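Local coordinates for protein inositol 2-dehydrogenase/D-chiro-inositol 3-dehydrogenase (Lactobacillus casei, PDB 4MIY) that oxidises myo-inositol and D-chiro-inositol to their keto forms, passing the hydride to NAD as a member of the Gfo/Idh/MocA family, at residues V123-R128 / T173-I178; Y129-R134 / F278-N283. One frame throughout, in Å; residues are numbered along the deposited sequence.

Contact 1 of 2, residues V123-R128 / T173-I178; sequences VGFMRR and TLIHEI. With NAD (nicotinamide-adenine-dinucleotide), chain E.
Arg127 holds Glu177 through a salt bridge in which both terminal nitrogens converge on a single carboxylate oxygen. NH2 lies 2.8 Å from Glu177 OE2 and NH1 lies 2.9 Å from the same atom. OE2 sits almost in the guanidinium plane, but the carboxylate is turned steeply, 69° between the two planes, so both N-H groups reach it from one face. Both bonds are bent, as expected when two donors share one acceptor. Second partners fix both ends: NH1 also pairs with Glu180, and Glu177 OE1 is bonded to His155.

The same guanidinium lies across His176. CB of the histidine rests over the centre of its face, with CZ of Arg127 3.6 Å from CB of His176, and the guanidinium and imidazole planes are only 15° apart.

The contact joins the loop that leaves strand 121-123, an edge strand of the parallel Rossmann sheet, to helix 168-185 of the alpha/beta part. This loop runs past the helix beside the nicotinamide end of NAD, and Gly124, Met126 and His176 belong to the cofactor pocket.

Met126 approaches the imidazole obliquely. Its chain folds back at chi2 (-68°), which brings SD to 3.6 Å from His176 CE1, and CE of the same methionine is near the carboxamide nitrogen N7N of NAD. His176 CE1 is itself 3.6 Å from NAD N7N.

A water links ring and loop, 2.9 Å from His176 ND1 and accepting from the backbone N of Arg127. The apolar part is small: Ile175 CG1 meets the Phe125 ring at its edge, 3.9 Å from CE1, and Ala310 of helix 304-323 touches both side chains.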
loop_
_atom_site.group_PDB
_atom_site.type_symbol
_atom_site.label_atom_id
_atom_site.label_comp_id
_atom_site.label_asym_id
_atom_site.label_seq_id
_atom_site.Cartn_x
_atom_site.Cartn_y
_atom_site.Cartn_z
ATOM N N VAL A 123 -9.735 -32.859 10.438
ATOM C CA VAL A 123 -10.010 -31.920 11.512
ATOM C C VAL A 123 -10.147 -30.502 10.963
ATOM O O VAL A 123 -9.388 -30.114 10.136
ATOM C CB VAL A 123 -8.909 -31.947 12.538
ATOM C CG1 VAL A 123 -9.201 -30.999 13.628
ATOM C CG2 VAL A 123 -8.785 -33.333 13.084
ATOM N N GLY A 124 -11.095 -29.747 11.477
ATOM C CA GLY A 124 -11.445 -28.466 10.909
ATOM C C GLY A 124 -10.529 -27.257 11.081
ATOM O O GLY A 124 -11.008 -26.186 11.351
ATOM N N PHE A 125 -9.237 -27.428 10.885
ATOM C CA PHE A 125 -8.327 -26.307 10.877
ATOM C C PHE A 125 -8.323 -25.597 9.508
ATOM O O PHE A 125 -7.529 -25.894 8.667
ATOM C CB PHE A 125 -6.911 -26.736 11.264
ATOM C CG PHE A 125 -6.774 -27.192 12.692
ATOM C CD1 PHE A 125 -7.021 -26.350 13.714
ATOM C CD2 PHE A 125 -6.381 -28.455 12.974
ATOM C CE1 PHE A 125 -6.904 -26.763 15.017
ATOM C CE2 PHE A 125 -6.264 -28.879 14.271
ATOM C CZ PHE A 125 -6.534 -28.029 15.278
ATOM N N MET A 126 -9.189 -24.621 9.344
ATOM C CA MET A 126 -9.409 -24.008 8.053
ATOM C C MET A 126 -8.348 -23.052 7.540
ATOM O O MET A 126 -8.364 -22.736 6.410
ATOM C CB MET A 126 -10.772 -23.307 8.018
ATOM C CG MET A 126 -10.794 -21.909 8.619
ATOM S SD MET A 126 -10.535 -21.934 10.401
ATOM C CE MET A 126 -10.600 -20.184 10.807
ATOM N N ARG A 127 -7.472 -22.584 8.407
ATOM C CA ARG A 127 -6.485 -21.607 7.988
ATOM C C ARG A 127 -5.663 -22.079 6.827
ATOM O O ARG A 127 -5.246 -21.314 6.041
ATOM C CB ARG A 127 -5.548 -21.257 9.118
ATOM C CG ARG A 127 -6.186 -20.540 10.274
ATOM C CD ARG A 127 -6.271 -19.060 10.023
ATOM N NE ARG A 127 -6.539 -18.275 11.216
ATOM C CZ ARG A 127 -5.614 -17.753 11.999
ATOM N NH1 ARG A 127 -4.344 -17.899 11.740
ATOM N NH2 ARG A 127 -5.973 -17.065 13.046
ATOM N N ARG A 128 -5.451 -23.378 6.759
ATOM C CA ARG A 128 -4.594 -23.949 5.755
ATOM C C ARG A 128 -5.220 -23.771 4.382
ATOM O O ARG A 128 -4.549 -23.865 3.402
ATOM C CB ARG A 128 -4.350 -25.433 6.026
ATOM C CG ARG A 128 -3.618 -25.735 7.278
ATOM C CD ARG A 128 -3.170 -27.181 7.295
ATOM N NE ARG A 128 -2.709 -27.632 8.602
ATOM C CZ ARG A 128 -2.015 -28.733 8.794
ATOM N NH1 ARG A 128 -1.692 -29.496 7.784
ATOM N NH2 ARG A 128 -1.639 -29.060 10.005
ATOM N N THR A 173 -8.609 -19.441 20.078
ATOM C CA THR A 173 -7.973 -18.383 19.340
ATOM C C THR A 173 -6.576 -18.776 18.838
ATOM O O THR A 173 -6.403 -19.000 17.684
ATOM C CB THR A 173 -8.006 -17.101 20.169
ATOM O OG1 THR A 173 -9.360 -16.782 20.478
ATOM C CG2 THR A 173 -7.400 -15.941 19.412
ATOM N N LEU A 174 -5.614 -18.930 19.725
ATOM C CA LEU A 174 -4.276 -19.302 19.308
ATOM C C LEU A 174 -4.181 -20.671 18.620
ATOM O O LEU A 174 -3.262 -20.949 17.937
ATOM C CB LEU A 174 -3.299 -19.229 20.499
ATOM C CG LEU A 174 -1.815 -19.439 20.236
ATOM C CD1 LEU A 174 -1.194 -18.347 19.361
ATOM C CD2 LEU A 174 -1.067 -19.528 21.552
ATOM N N ILE A 175 -5.170 -21.487 18.850
ATOM C CA ILE A 175 -5.185 -22.826 18.307
ATOM C C ILE A 175 -4.990 -22.827 16.797
ATOM O O ILE A 175 -4.416 -23.715 16.265
ATOM C CB ILE A 175 -6.473 -23.587 18.723
ATOM C CG1 ILE A 175 -6.334 -25.101 18.493
ATOM C CG2 ILE A 175 -7.679 -23.019 18.060
ATOM C CD1 ILE A 175 -5.398 -25.708 19.362
ATOM N N HIS A 176 -5.470 -21.786 16.149
ATOM C CA HIS A 176 -5.342 -21.629 14.726
ATOM C C HIS A 176 -3.894 -21.426 14.296
ATOM O O HIS A 176 -3.445 -22.027 13.378
ATOM C CB HIS A 176 -6.253 -20.510 14.226
ATOM C CG HIS A 176 -7.694 -20.850 14.336
ATOM N ND1 HIS A 176 -8.288 -21.779 13.526
ATOM C CD2 HIS A 176 -8.649 -20.431 15.187
ATOM C CE1 HIS A 176 -9.555 -21.900 13.853
ATOM N NE2 HIS A 176 -9.805 -21.075 14.845
ATOM N N GLU A 177 -3.185 -20.603 15.032
ATOM C CA GLU A 177 -1.780 -20.433 14.798
ATOM C C GLU A 177 -1.008 -21.690 15.184
ATOM O O GLU A 177 -0.050 -22.029 14.564
ATOM C CB GLU A 177 -1.248 -19.227 15.570
ATOM C CG GLU A 177 -1.577 -17.854 14.984
ATOM C CD GLU A 177 -3.023 -17.418 15.123
ATOM O OE1 GLU A 177 -3.689 -17.834 16.051
ATOM O OE2 GLU A 177 -3.462 -16.680 14.257
ATOM N N ILE A 178 -1.458 -22.361 16.227
ATOM C CA ILE A 178 -0.823 -23.590 16.651
ATOM C C ILE A 178 -0.843 -24.646 15.566
ATOM O O ILE A 178 0.150 -25.247 15.307
ATOM C CB ILE A 178 -1.432 -24.120 17.934
ATOM C CG1 ILE A 178 -0.901 -23.322 19.127
ATOM C CG2 ILE A 178 -1.091 -25.560 18.104
ATOM C CD1 ILE A 178 -1.730 -23.494 20.360
HETATM P PA NAD E . -22.734 -24.207 19.852
HETATM O O1A NAD E . -22.777 -24.285 21.299
HETATM O O2A NAD E . -23.492 -23.290 19.138
HETATM O O5B NAD E . -23.299 -25.533 19.194
HETATM C C5B NAD E . -22.967 -26.801 19.590
HETATM C C4B NAD E . -24.191 -27.714 19.440
HETATM O O4B NAD E . -23.791 -28.978 19.896
HETATM C C3B NAD E . -25.348 -27.397 20.378
HETATM O O3B NAD E . -26.520 -27.378 19.671
HETATM C C2B NAD E . -25.326 -28.475 21.426
HETATM O O2B NAD E . -26.603 -28.767 21.940
HETATM C C1B NAD E . -24.819 -29.633 20.654
HETATM N N9A NAD E . -24.194 -30.673 21.438
HETATM C C8A NAD E . -23.430 -30.562 22.480
HETATM N N7A NAD E . -22.957 -31.732 22.890
HETATM C C5A NAD E . -23.441 -32.641 22.066
HETATM C C6A NAD E . -23.391 -34.081 21.911
HETATM N N6A NAD E . -22.687 -34.864 22.690
HETATM N N1A NAD E . -24.026 -34.592 20.882
HETATM C C2A NAD E . -24.728 -33.899 20.065
HETATM N N3A NAD E . -24.855 -32.594 20.164
HETATM C C4A NAD E . -24.235 -31.936 21.124
HETATM O O3 NAD E . -21.186 -24.182 19.537
HETATM P PN NAD E . -20.482 -23.938 18.079
HETATM O O1N NAD E . -20.026 -22.556 18.017
HETATM O O2N NAD E . -21.406 -24.213 17.042
HETATM O O5D NAD E . -19.196 -24.756 18.125
HETATM C C5D NAD E . -19.258 -26.134 17.851
HETATM C C4D NAD E . -17.903 -26.684 17.547
HETATM O O4D NAD E . -17.432 -26.011 16.394
HETATM C C3D NAD E . -16.946 -26.433 18.663
HETATM O O3D NAD E . -16.071 -27.514 18.727
HETATM C C2D NAD E . -16.249 -25.174 18.156
HETATM O O2D NAD E . -14.994 -25.150 18.721
HETATM C C1D NAD E . -16.184 -25.434 16.678
HETATM N N1N NAD E . -15.984 -24.207 15.906
HETATM C C2N NAD E . -14.943 -24.105 15.085
HETATM C C3N NAD E . -14.668 -22.963 14.361
HETATM C C7N NAD E . -13.482 -22.897 13.427
HETATM O O7N NAD E . -12.987 -23.878 12.970
HETATM N N7N NAD E . -13.078 -21.729 13.130
HETATM C C4N NAD E . -15.556 -21.907 14.463
HETATM C C5N NAD E . -16.627 -22.061 15.315
HETATM C C6N NAD E . -16.806 -23.215 16.030
HETATM O O HOH W 1 -7.207 -23.417 11.378
#

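Contact 2 of 2, residues Y129-R134 / F278-N283. With NAD (nicotinamide-adenine-dinucleotide), chain E.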
loop_
_atom_site.group_PDB
_atom_site.type_symbol
_atom_site.label_atom_id
_atom_site.label_comp_id
_atom_site.label_asym_id
_atom_site.label_seq_id
_atom_site.Cartn_x
_atom_site.Cartn_y
_atom_site.Cartn_z
ATOM N N TYR A 129 -6.505 -23.480 4.360
ATOM C CA TYR A 129 -7.246 -23.367 3.118
ATOM C C TYR A 129 -7.469 -21.925 2.666
ATOM O O TYR A 129 -7.976 -21.674 1.614
ATOM C CB TYR A 129 -8.574 -24.085 3.251
ATOM C CG TYR A 129 -8.454 -25.594 3.380
ATOM C CD1 TYR A 129 -8.404 -26.388 2.284
ATOM C CD2 TYR A 129 -8.396 -26.186 4.601
ATOM C CE1 TYR A 129 -8.279 -27.727 2.398
ATOM C CE2 TYR A 129 -8.290 -27.525 4.731
ATOM C CZ TYR A 129 -8.237 -28.301 3.634
ATOM O OH TYR A 129 -8.137 -29.654 3.722
ATOM N N ASP A 130 -7.095 -20.998 3.507
ATOM C CA ASP A 130 -7.223 -19.610 3.162
ATOM C C ASP A 130 -6.269 -19.271 2.042
ATOM O O ASP A 130 -5.131 -19.605 2.084
ATOM C CB ASP A 130 -6.941 -18.744 4.367
ATOM C CG ASP A 130 -7.007 -17.274 4.049
ATOM O OD1 ASP A 130 -8.112 -16.783 3.914
ATOM O OD2 ASP A 130 -5.944 -16.660 3.950
ATOM N N GLN A 131 -6.788 -18.616 1.025
ATOM C CA GLN A 131 -6.015 -18.355 -0.170
ATOM C C GLN A 131 -4.725 -17.595 0.078
ATOM O O GLN A 131 -3.725 -17.927 -0.479
ATOM C CB GLN A 131 -6.873 -17.686 -1.237
ATOM C CG GLN A 131 -7.859 -18.667 -1.811
ATOM C CD GLN A 131 -8.741 -18.150 -2.917
ATOM O OE1 GLN A 131 -8.405 -17.220 -3.611
ATOM N NE2 GLN A 131 -9.851 -18.812 -3.117
ATOM N N GLY A 132 -4.780 -16.594 0.926
ATOM C CA GLY A 132 -3.605 -15.810 1.216
ATOM C C GLY A 132 -2.531 -16.527 1.999
ATOM O O GLY A 132 -1.395 -16.441 1.703
ATOM N N ILE A 133 -2.950 -17.257 3.009
ATOM C CA ILE A 133 -2.018 -17.990 3.817
ATOM C C ILE A 133 -1.388 -19.091 2.988
ATOM O O ILE A 133 -0.223 -19.296 3.049
ATOM C CB ILE A 133 -2.723 -18.538 5.074
ATOM C CG1 ILE A 133 -3.094 -17.378 5.989
ATOM C CG2 ILE A 133 -1.843 -19.492 5.799
ATOM C CD1 ILE A 133 -4.017 -17.736 7.114
ATOM N N ARG A 134 -2.184 -19.733 2.158
ATOM C CA ARG A 134 -1.689 -20.765 1.282
ATOM C C ARG A 134 -0.686 -20.223 0.284
ATOM O O ARG A 134 0.336 -20.822 0.022
ATOM C CB ARG A 134 -2.865 -21.435 0.568
ATOM C CG ARG A 134 -2.604 -22.831 0.128
ATOM C CD ARG A 134 -3.860 -23.633 -0.342
ATOM N NE ARG A 134 -4.399 -24.517 0.694
ATOM C CZ ARG A 134 -3.779 -25.583 1.228
ATOM N NH1 ARG A 134 -2.565 -25.950 0.846
ATOM N NH2 ARG A 134 -4.377 -26.271 2.160
ATOM N N PHE A 278 -13.144 -15.734 7.073
ATOM C CA PHE A 278 -12.779 -17.095 6.716
ATOM C C PHE A 278 -13.841 -17.884 5.961
ATOM O O PHE A 278 -13.716 -19.048 5.797
ATOM C CB PHE A 278 -12.160 -17.847 7.923
ATOM C CG PHE A 278 -10.789 -17.338 8.293
ATOM C CD1 PHE A 278 -9.738 -17.482 7.428
ATOM C CD2 PHE A 278 -10.551 -16.690 9.475
ATOM C CE1 PHE A 278 -8.509 -17.015 7.727
ATOM C CE2 PHE A 278 -9.322 -16.237 9.767
ATOM C CZ PHE A 278 -8.295 -16.400 8.902
ATOM N N ILE A 279 -14.842 -17.198 5.447
ATOM C CA ILE A 279 -15.882 -17.809 4.631
ATOM C C ILE A 279 -15.282 -18.681 3.524
ATOM O O ILE A 279 -15.675 -19.788 3.330
ATOM C CB ILE A 279 -16.825 -16.774 3.955
ATOM C CG1 ILE A 279 -17.833 -16.187 4.926
ATOM C CG2 ILE A 279 -17.647 -17.434 2.881
ATOM C CD1 ILE A 279 -18.617 -14.995 4.386
ATOM N N GLN A 280 -14.295 -18.143 2.820
ATOM C CA GLN A 280 -13.678 -18.857 1.727
ATOM C C GLN A 280 -12.978 -20.107 2.208
ATOM O O GLN A 280 -13.126 -21.139 1.629
ATOM C CB GLN A 280 -12.704 -17.954 0.950
ATOM C CG GLN A 280 -11.870 -18.659 -0.073
ATOM C CD GLN A 280 -10.520 -19.097 0.429
ATOM O OE1 GLN A 280 -9.759 -18.312 0.920
ATOM N NE2 GLN A 280 -10.247 -20.362 0.313
ATOM N N ALA A 281 -12.219 -19.989 3.269
ATOM C CA ALA A 281 -11.483 -21.130 3.770
ATOM C C ALA A 281 -12.401 -22.250 4.219
ATOM O O ALA A 281 -12.159 -23.374 3.931
ATOM C CB ALA A 281 -10.554 -20.720 4.860
ATOM N N TYR A 282 -13.489 -21.898 4.878
ATOM C CA TYR A 282 -14.454 -22.910 5.250
ATOM C C TYR A 282 -15.056 -23.607 4.054
ATOM O O TYR A 282 -15.181 -24.793 4.038
ATOM C CB TYR A 282 -15.584 -22.361 6.140
ATOM C CG TYR A 282 -15.177 -21.829 7.492
ATOM C CD1 TYR A 282 -14.517 -22.593 8.397
ATOM C CD2 TYR A 282 -15.552 -20.576 7.878
ATOM C CE1 TYR A 282 -14.173 -22.097 9.626
ATOM C CE2 TYR A 282 -15.217 -20.068 9.076
ATOM C CZ TYR A 282 -14.533 -20.821 9.969
ATOM O OH TYR A 282 -14.225 -20.270 11.183
ATOM N N ASN A 283 -15.416 -22.855 3.045
ATOM C CA ASN A 283 -15.944 -23.427 1.846
ATOM C C ASN A 283 -14.937 -24.361 1.196
ATOM O O ASN A 283 -15.267 -25.453 0.884
ATOM C CB ASN A 283 -16.346 -22.345 0.868
ATOM C CG ASN A 283 -17.639 -21.670 1.242
ATOM O OD1 ASN A 283 -18.379 -22.134 2.047
ATOM N ND2 ASN A 283 -17.875 -20.532 0.649
HETATM P PA NAD E . -22.734 -24.207 19.852
HETATM O O1A NAD E . -22.777 -24.285 21.299
HETATM O O2A NAD E . -23.492 -23.290 19.138
HETATM O O5B NAD E . -23.299 -25.533 19.194
HETATM C C5B NAD E . -22.967 -26.801 19.590
HETATM C C4B NAD E . -24.191 -27.714 19.440
HETATM O O4B NAD E . -23.791 -28.978 19.896
HETATM C C3B NAD E . -25.348 -27.397 20.378
HETATM O O3B NAD E . -26.520 -27.378 19.671
HETATM C C2B NAD E . -25.326 -28.475 21.426
HETATM O O2B NAD E . -26.603 -28.767 21.940
HETATM C C1B NAD E . -24.819 -29.633 20.654
HETATM N N9A NAD E . -24.194 -30.673 21.438
HETATM C C8A NAD E . -23.430 -30.562 22.480
HETATM N N7A NAD E . -22.957 -31.732 22.890
HETATM C C5A NAD E . -23.441 -32.641 22.066
HETATM C C6A NAD E . -23.391 -34.081 21.911
HETATM N N6A NAD E . -22.687 -34.864 22.690
HETATM N N1A NAD E . -24.026 -34.592 20.882
HETATM C C2A NAD E . -24.728 -33.899 20.065
HETATM N N3A NAD E . -24.855 -32.594 20.164
HETATM C C4A NAD E . -24.235 -31.936 21.124
HETATM O O3 NAD E . -21.186 -24.182 19.537
HETATM P PN NAD E . -20.482 -23.938 18.079
HETATM O O1N NAD E . -20.026 -22.556 18.017
HETATM O O2N NAD E . -21.406 -24.213 17.042
HETATM O O5D NAD E . -19.196 -24.756 18.125
HETATM C C5D NAD E . -19.258 -26.134 17.851
HETATM C C4D NAD E . -17.903 -26.684 17.547
HETATM O O4D NAD E . -17.432 -26.011 16.394
HETATM C C3D NAD E . -16.946 -26.433 18.663
HETATM O O3D NAD E . -16.071 -27.514 18.727
HETATM C C2D NAD E . -16.249 -25.174 18.156
HETATM O O2D NAD E . -14.994 -25.150 18.721
HETATM C C1D NAD E . -16.184 -25.434 16.678
HETATM N N1N NAD E . -15.984 -24.207 15.906
HETATM C C2N NAD E . -14.943 -24.105 15.085
HETATM C C3N NAD E . -14.668 -22.963 14.361
HETATM C C7N NAD E . -13.482 -22.897 13.427
HETATM O O7N NAD E . -12.987 -23.878 12.970
HETATM N N7N NAD E . -13.078 -21.729 13.130
HETATM C C4N NAD E . -15.556 -21.907 14.463
HETATM C C5N NAD E . -16.627 -22.061 15.315
HETATM C C6N NAD E . -16.806 -23.215 16.030
HETATM O O HOH W 2 -10.768 -17.309 3.989
#
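Gln280 starts out pointing away from its own amide nitrogen, then bends sharply at chi2 (-94°), which swings its side-chain amide across the start of helix 131-141, where both ends of the amide find backbone partners. NE2 donates to Tyr129 O at 2.9 Å, nearly straight at 164°; the carbonyl oxygen lies close to the Gln280 amide plane, while the donor is tilted 30° from the carbonyl plane of Tyr129. OE1 accepts from Gln131 N at 3.0 Å. One side-chain amide thus bridges a backbone C=O and an N-H on the two flanks of Asp130, and the paired bonds fix which way round it sits. NE2 has a further partner in Thr284 OG1.

The Gln131 chain crosses this amide at a slant, its CG 3.3 Å from Gln280 OE1. Gln131 also packs against Leu256 of a neighbouring subunit.

Asp130 turns its carboxylate back over its own helix. OD2 accepts from Ile133 N at 3.2 Å and, weakly, from Gly132 N. OD1 lies 2.7 Å from a water that probably donates to it and accepts from Ala281 N, and it also forms a salt bridge with Arg277. The Phe278 ring stands nearly perpendicular to the carboxylate.

Backbones come closest where the small Ala281 lets them: its CB is 3.7 Å from Asp130 N. Tyr129 CB rests by Ala281 O, and its hydroxyl goes on to Glu288. From the far flank of helix 279-294, Tyr282 extends its hydroxyl to 2.7 Å from NAD N7N. Asp130 is a classic N-cap aspartate at the start of helix 131-141, and Gln280 from the first turn of helix 279-294 bonds to the backbone on both its flanks, beside the nicotinamide pocket.

Overall arrangement
The first segments are consecutive, 123-128 running straight into 129-134, and the two contacts interleave along the chain, their centres about 11 Å apart. Their partners, 173-178 and 278-283, come from different helices, so the continuous strip 123-134 is held at two successive places. The two contacts touch: Arg127 NE is 3.5 Å from Phe278 CZ, and Met126 CG is 3.5 Å from Tyr282 CE1. Met126 O also packs on Ala281 CB. Both contacts reach NAD at its carboxamide, through Met126 and His176 in contact 1 and Tyr282 in contact 2. NAD is also hydrogen-bonded to Met13, Ala12, Asp35 and Lys97.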